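Local coordinates for like-Sm ribonucleoprotein core (Methanococcus vannielii SB, PDB 5MKI) that probably binds RNA as a seven-membered ring of Sm-fold subunits and can hold uridine nucleotides, at residues G31-Y36 with M40-E45; V21-G26 with L60-D65. All coordinates share one frame; numbering follows the deposited sequence.

How the contacts relate
Both contacts lie in one strongly curved antiparallel sheet, their centres about 11 Å apart. Contact 1 is a hairpin between neighbouring strands 28-36 and 42-44. Contact 2 spans a longer stretch of chain: 21-26 comes before the hairpin and 60-65 after it, so the whole of contact 1 lies between its two segments. The sheet joins them, because strand 18-23 pairs with 28-36 and strand 57-62 with 42-44; L44 N lies 2.7 Å from L60 O and V42 O 2.8 Å from V62 N. Their loops also meet: N41 packs on R63 and accepts a hydrogen bond from G64 N, and the UMP-binding residues N41, R63 and D65 lie close together near the subunit interface.

Contact 1. Residues G31-Y36 with M40-E45; sequences GRLKAY and MNVALE
R32 and E45 lie side by side and point the same way, their guanidinium and carboxylate planes only 14° apart. Each is extended, with CG anti to the backbone N (chi1 -179° and -170°), which sets R32 CD 3.4 Å from E45 OE1. The charged atoms do not touch directly; a water links them, giving a hydrogen to E45 OE1 and accepting one from K34 NZ at 2.7 Å and, weakly, one from R32 NE. K34 reaches it by bending at chi2 and chi3, laying K34 CG against E45 CB (3.6 Å), and its NZ also hydrogen-bonds to N16 OD1. Cutting this side chain back to an alanine would probably uncover the flank of E45 and leave both the water and N16 OD1 without their lysine partner. The opposite face is apolar: L33 crosses V42 nearly at right angles, L33 CD1 3.7 Å from V42 CB, while Y36 CB rests on V42 CG1, and L11 of helix 9-13 covers L33 and Y36. R32 and E45 exchange two backbone bonds. Between the L33-L44 and Y36-V42 pairs, K34 and A35 face the single residue A43, a beta bulge. This is the bent antiparallel hairpin of the Sm fold, whose connecting loop carries UMP-binding H39 and N41.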
loop_
_atom_site.group_PDB
_atom_site.type_symbol
_atom_site.label_atom_id
_atom_site.label_comp_id
_atom_site.label_asym_id
_atom_site.label_seq_id
_atom_site.Cartn_x
_atom_site.Cartn_y
_atom_site.Cartn_z
ATOM N N GLY A 31 3.243 -17.623 -19.644
ATOM C CA GLY A 31 3.326 -19.010 -19.213
ATOM C C GLY A 31 1.967 -19.680 -19.193
ATOM O O GLY A 31 0.945 -19.079 -19.531
ATOM N N ARG A 32 1.974 -20.946 -18.774
ATOM C CA ARG A 32 0.770 -21.775 -18.713
ATOM C C ARG A 32 0.160 -21.702 -17.310
ATOM O O ARG A 32 0.795 -22.109 -16.327
ATOM C CB ARG A 32 1.115 -23.219 -19.083
ATOM C CG ARG A 32 -0.052 -24.218 -19.081
ATOM C CD ARG A 32 0.484 -25.648 -19.247
ATOM N NE ARG A 32 -0.583 -26.629 -19.436
ATOM C CZ ARG A 32 -1.182 -26.862 -20.604
ATOM N NH1 ARG A 32 -0.822 -26.181 -21.683
ATOM N NH2 ARG A 32 -2.144 -27.766 -20.690
ATOM N N LEU A 33 -1.079 -21.222 -17.225
ATOM C CA LEU A 33 -1.708 -20.896 -15.944
ATOM C C LEU A 33 -2.226 -22.156 -15.254
ATOM O O LEU A 33 -3.207 -22.761 -15.699
ATOM C CB LEU A 33 -2.832 -19.888 -16.161
ATOM C CG LEU A 33 -3.565 -19.383 -14.909
ATOM C CD1 LEU A 33 -2.721 -18.369 -14.145
ATOM C CD2 LEU A 33 -4.923 -18.797 -15.286
ATOM N N LYS A 34 -1.599 -22.513 -14.131
ATOM C CA LYS A 34 -1.964 -23.679 -13.330
ATOM C C LYS A 34 -2.845 -23.354 -12.129
ATOM O O LYS A 34 -3.486 -24.264 -11.587
ATOM C CB LYS A 34 -0.700 -24.389 -12.815
ATOM C CG LYS A 34 0.330 -24.684 -13.889
ATOM C CD LYS A 34 -0.261 -25.623 -14.912
ATOM C CE LYS A 34 -0.620 -26.972 -14.281
ATOM N NZ LYS A 34 -1.260 -27.895 -15.266
ATOM N N ALA A 35 -2.877 -22.103 -11.686
ATOM C CA ALA A 35 -3.587 -21.756 -10.459
ATOM C C ALA A 35 -3.585 -20.249 -10.309
ATOM O O ALA A 35 -2.666 -19.572 -10.775
ATOM C CB ALA A 35 -2.947 -22.411 -9.227
ATOM N N TYR A 36 -4.634 -19.736 -9.663
ATOM C CA TYR A 36 -4.755 -18.329 -9.307
ATOM C C TYR A 36 -5.671 -18.227 -8.091
ATOM O O TYR A 36 -6.409 -19.166 -7.771
ATOM C CB TYR A 36 -5.317 -17.484 -10.459
ATOM C CG TYR A 36 -6.798 -17.691 -10.618
ATOM C CD1 TYR A 36 -7.288 -18.848 -11.201
ATOM C CD2 TYR A 36 -7.712 -16.753 -10.144
ATOM C CE1 TYR A 36 -8.643 -19.060 -11.323
ATOM C CE2 TYR A 36 -9.066 -16.962 -10.259
ATOM C CZ TYR A 36 -9.525 -18.106 -10.853
ATOM O OH TYR A 36 -10.868 -18.318 -10.974
ATOM N N MET A 40 -5.096 -12.338 -7.190
ATOM C CA MET A 40 -4.440 -12.436 -8.494
ATOM C C MET A 40 -3.000 -12.944 -8.396
ATOM O O MET A 40 -2.204 -12.697 -9.310
ATOM C CB MET A 40 -4.477 -11.099 -9.265
ATOM C CG MET A 40 -5.886 -10.497 -9.478
ATOM S SD MET A 40 -6.050 -9.268 -10.821
ATOM C CE MET A 40 -5.180 -10.094 -12.148
ATOM N N ASN A 41 -2.621 -13.627 -7.302
ATOM C CA ASN A 41 -1.444 -14.485 -7.366
ATOM C C ASN A 41 -1.675 -15.541 -8.451
ATOM O O ASN A 41 -2.795 -16.024 -8.632
ATOM C CB ASN A 41 -1.159 -15.206 -6.036
ATOM C CG ASN A 41 -0.950 -14.266 -4.834
ATOM O OD1 ASN A 41 -0.307 -13.224 -4.910
ATOM N ND2 ASN A 41 -1.476 -14.683 -3.710
ATOM N N VAL A 42 -0.624 -15.909 -9.179
ATOM C CA VAL A 42 -0.752 -16.904 -10.249
ATOM C C VAL A 42 0.478 -17.810 -10.267
ATOM O O VAL A 42 1.617 -17.354 -10.088
ATOM C CB VAL A 42 -0.975 -16.252 -11.634
ATOM C CG1 VAL A 42 -2.219 -15.368 -11.644
ATOM C CG2 VAL A 42 0.244 -15.442 -12.077
ATOM N N ALA A 43 0.242 -19.106 -10.466
ATOM C CA ALA A 43 1.310 -20.071 -10.701
ATOM C C ALA A 43 1.392 -20.329 -12.204
ATOM O O ALA A 43 0.417 -20.790 -12.808
ATOM C CB ALA A 43 1.062 -21.369 -9.936
ATOM N N LEU A 44 2.536 -20.007 -12.807
ATOM C CA LEU A 44 2.739 -20.132 -14.250
ATOM C C LEU A 44 3.777 -21.211 -14.534
ATOM O O LEU A 44 4.919 -21.110 -14.074
ATOM C CB LEU A 44 3.202 -18.813 -14.859
ATOM C CG LEU A 44 2.288 -17.601 -14.749
ATOM C CD1 LEU A 44 3.035 -16.344 -15.174
ATOM C CD2 LEU A 44 1.051 -17.838 -15.594
ATOM N N GLU A 45 3.388 -22.213 -15.321
ATOM C CA GLU A 45 4.257 -23.329 -15.673
ATOM C C GLU A 45 4.986 -23.048 -16.984
ATOM O O GLU A 45 4.400 -22.508 -17.925
ATOM C CB GLU A 45 3.435 -24.612 -15.802
ATOM C CG GLU A 45 4.258 -25.868 -15.933
ATOM C CD GLU A 45 3.411 -27.065 -16.284
ATOM O OE1 GLU A 45 2.965 -27.146 -17.452
ATOM O OE2 GLU A 45 3.187 -27.917 -15.398
HETATM O O HOH W 1 0.509 -28.462 -17.223
#

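Contact 2. Residues V21-G26 with L60-D65; sequences VYLKDG and LVVRGD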
loop_
_atom_site.group_PDB
_atom_site.type_symbol
_atom_site.label_atom_id
_atom_site.label_comp_id
_atom_site.label_asym_id
_atom_site.label_seq_id
_atom_site.Cartn_x
_atom_site.Cartn_y
_atom_site.Cartn_z
ATOM N N VAL A 21 1.034 -12.101 -18.382
ATOM C CA VAL A 21 0.834 -11.272 -17.190
ATOM C C VAL A 21 1.697 -10.028 -17.331
ATOM O O VAL A 21 2.928 -10.113 -17.285
ATOM C CB VAL A 21 1.177 -12.024 -15.895
ATOM C CG1 VAL A 21 0.888 -11.121 -14.656
ATOM C CG2 VAL A 21 0.406 -13.325 -15.799
ATOM N N TYR A 22 1.057 -8.871 -17.487
ATOM C CA TYR A 22 1.743 -7.580 -17.485
ATOM C C TYR A 22 1.922 -7.067 -16.054
ATOM O O TYR A 22 0.952 -6.969 -15.297
ATOM C CB TYR A 22 0.960 -6.542 -18.288
ATOM C CG TYR A 22 0.875 -6.816 -19.776
ATOM C CD1 TYR A 22 -0.047 -7.726 -20.287
ATOM C CD2 TYR A 22 1.708 -6.150 -20.671
ATOM C CE1 TYR A 22 -0.130 -7.969 -21.650
ATOM C CE2 TYR A 22 1.625 -6.381 -22.039
ATOM C CZ TYR A 22 0.708 -7.293 -22.523
ATOM O OH TYR A 22 0.628 -7.528 -23.884
ATOM N N LEU A 23 3.150 -6.699 -15.709
ATOM C CA LEU A 23 3.509 -6.251 -14.374
ATOM C C LEU A 23 3.663 -4.733 -14.341
ATOM O O LEU A 23 3.882 -4.082 -15.367
ATOM C CB LEU A 23 4.800 -6.929 -13.920
ATOM C CG LEU A 23 4.738 -8.456 -13.839
ATOM C CD1 LEU A 23 6.024 -9.008 -13.201
ATOM C CD2 LEU A 23 3.508 -8.887 -13.049
ATOM N N LYS A 24 3.563 -4.174 -13.129
ATOM C CA LYS A 24 3.570 -2.720 -12.967
ATOM C C LYS A 24 4.863 -2.085 -13.459
ATOM O O LYS A 24 4.863 -0.919 -13.869
ATOM C CB LYS A 24 3.345 -2.357 -11.501
ATOM C CG LYS A 24 1.944 -2.607 -11.005
ATOM C CD LYS A 24 1.875 -2.400 -9.507
ATOM C CE LYS A 24 0.433 -2.341 -9.025
ATOM N NZ LYS A 24 -0.278 -3.653 -9.225
ATOM N N ASP A 25 5.965 -2.822 -13.430
ATOM C CA ASP A 25 7.269 -2.268 -13.761
ATOM C C ASP A 25 7.600 -2.358 -15.244
ATOM O O ASP A 25 8.714 -1.991 -15.637
ATOM C CB ASP A 25 8.362 -2.975 -12.946
ATOM C CG ASP A 25 8.391 -4.488 -13.177
ATOM O OD1 ASP A 25 7.764 -4.970 -14.146
ATOM O OD2 ASP A 25 9.048 -5.199 -12.385
ATOM N N GLY A 26 6.674 -2.849 -16.069
ATOM C CA GLY A 26 6.908 -3.018 -17.491
ATOM C C GLY A 26 7.231 -4.434 -17.925
ATOM O O GLY A 26 7.165 -4.724 -19.123
ATOM N N LEU A 60 6.785 -20.541 -12.116
ATOM C CA LEU A 60 6.889 -19.189 -11.573
ATOM C C LEU A 60 5.621 -18.867 -10.797
ATOM O O LEU A 60 4.526 -18.872 -11.368
ATOM C CB LEU A 60 7.051 -18.151 -12.685
ATOM C CG LEU A 60 8.416 -17.737 -13.207
ATOM C CD1 LEU A 60 8.306 -16.366 -13.872
ATOM C CD2 LEU A 60 9.432 -17.735 -12.068
ATOM N N VAL A 61 5.758 -18.550 -9.519
ATOM C CA VAL A 61 4.633 -18.037 -8.745
ATOM C C VAL A 61 4.786 -16.526 -8.665
ATOM O O VAL A 61 5.771 -16.027 -8.110
ATOM C CB VAL A 61 4.565 -18.681 -7.355
ATOM C CG1 VAL A 61 3.492 -17.995 -6.488
ATOM C CG2 VAL A 61 4.286 -20.172 -7.508
ATOM N N VAL A 62 3.836 -15.804 -9.266
ATOM C CA VAL A 62 3.876 -14.349 -9.379
ATOM C C VAL A 62 2.961 -13.759 -8.318
ATOM O O VAL A 62 1.821 -14.215 -8.146
ATOM C CB VAL A 62 3.445 -13.881 -10.778
ATOM C CG1 VAL A 62 3.544 -12.365 -10.885
ATOM C CG2 VAL A 62 4.268 -14.588 -11.903
ATOM N N ARG A 63 3.445 -12.745 -7.619
ATOM C CA ARG A 63 2.646 -12.098 -6.579
ATOM C C ARG A 63 1.685 -11.094 -7.212
ATOM O O ARG A 63 2.112 -10.177 -7.928
ATOM C CB ARG A 63 3.556 -11.422 -5.555
ATOM C CG ARG A 63 2.875 -11.215 -4.216
ATOM C CD ARG A 63 3.870 -11.001 -3.083
ATOM N NE ARG A 63 3.192 -10.904 -1.793
ATOM C CZ ARG A 63 2.618 -9.796 -1.334
ATOM N NH1 ARG A 63 2.660 -8.687 -2.059
ATOM N NH2 ARG A 63 2.031 -9.788 -0.140
ATOM N N GLY A 64 0.383 -11.256 -6.937
ATOM C CA GLY A 64 -0.631 -10.490 -7.655
ATOM C C GLY A 64 -0.543 -8.974 -7.507
ATOM O O GLY A 64 -0.921 -8.239 -8.425
ATOM N N ASP A 65 -0.037 -8.479 -6.367
ATOM C CA ASP A 65 0.070 -7.032 -6.180
ATOM C C ASP A 65 0.979 -6.373 -7.208
ATOM O O ASP A 65 0.949 -5.144 -7.349
ATOM C CB ASP A 65 0.583 -6.691 -4.774
ATOM C CG ASP A 65 2.101 -6.747 -4.676
ATOM O OD1 ASP A 65 2.711 -7.654 -5.287
ATOM O OD2 ASP A 65 2.695 -5.880 -3.998
#
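K24 and D65 meet through a single bond, from the lysine ammonium to a backbone carbonyl: K24 NZ donates to D65 O at 2.7 Å. The donor stands well above the carbonyl plane, 49° out of it. K24 runs extended as far as CE and then bends at its last torsion (chi4 65°), which swings NZ onto the oxygen and leaves K24 CE 3.3 Å from D65 O. The same ammonium also donates to V67 O, so two carbonyls near the start of strand 67-71 grip it.

The D65 carboxylate takes no part in that bond; it turns to R63, whose NH1 forms a salt bridge with D65 OD1 at 3.4 Å, while OD2 lies in the guanidinium plane at its edge. A second subunit adds a long, weak ion pair from its own K24 to D65 OD2, and its H39 O accepts from R63 NH2.

Deeper in the subunit, V62 meets L23 obliquely, the methyls V62 CG1 and L23 CD2 being 4.1 Å apart. With CG1 anti to the backbone N (chi1 -178°), V62 presents this methyl to L23; V62 also packs on V42 and L44, placing the pair in the apolar interior between strands 18-23 and 57-62. L23 in turn opens a type I turn, closed by G26 N to L23 O, and K24 projects from this turn.

The arrangement thus joins the interior of the curved Sm-fold sheet to the R63-G64-D65 loop of the Sm2 motif, where R63 and D65 bind UMP.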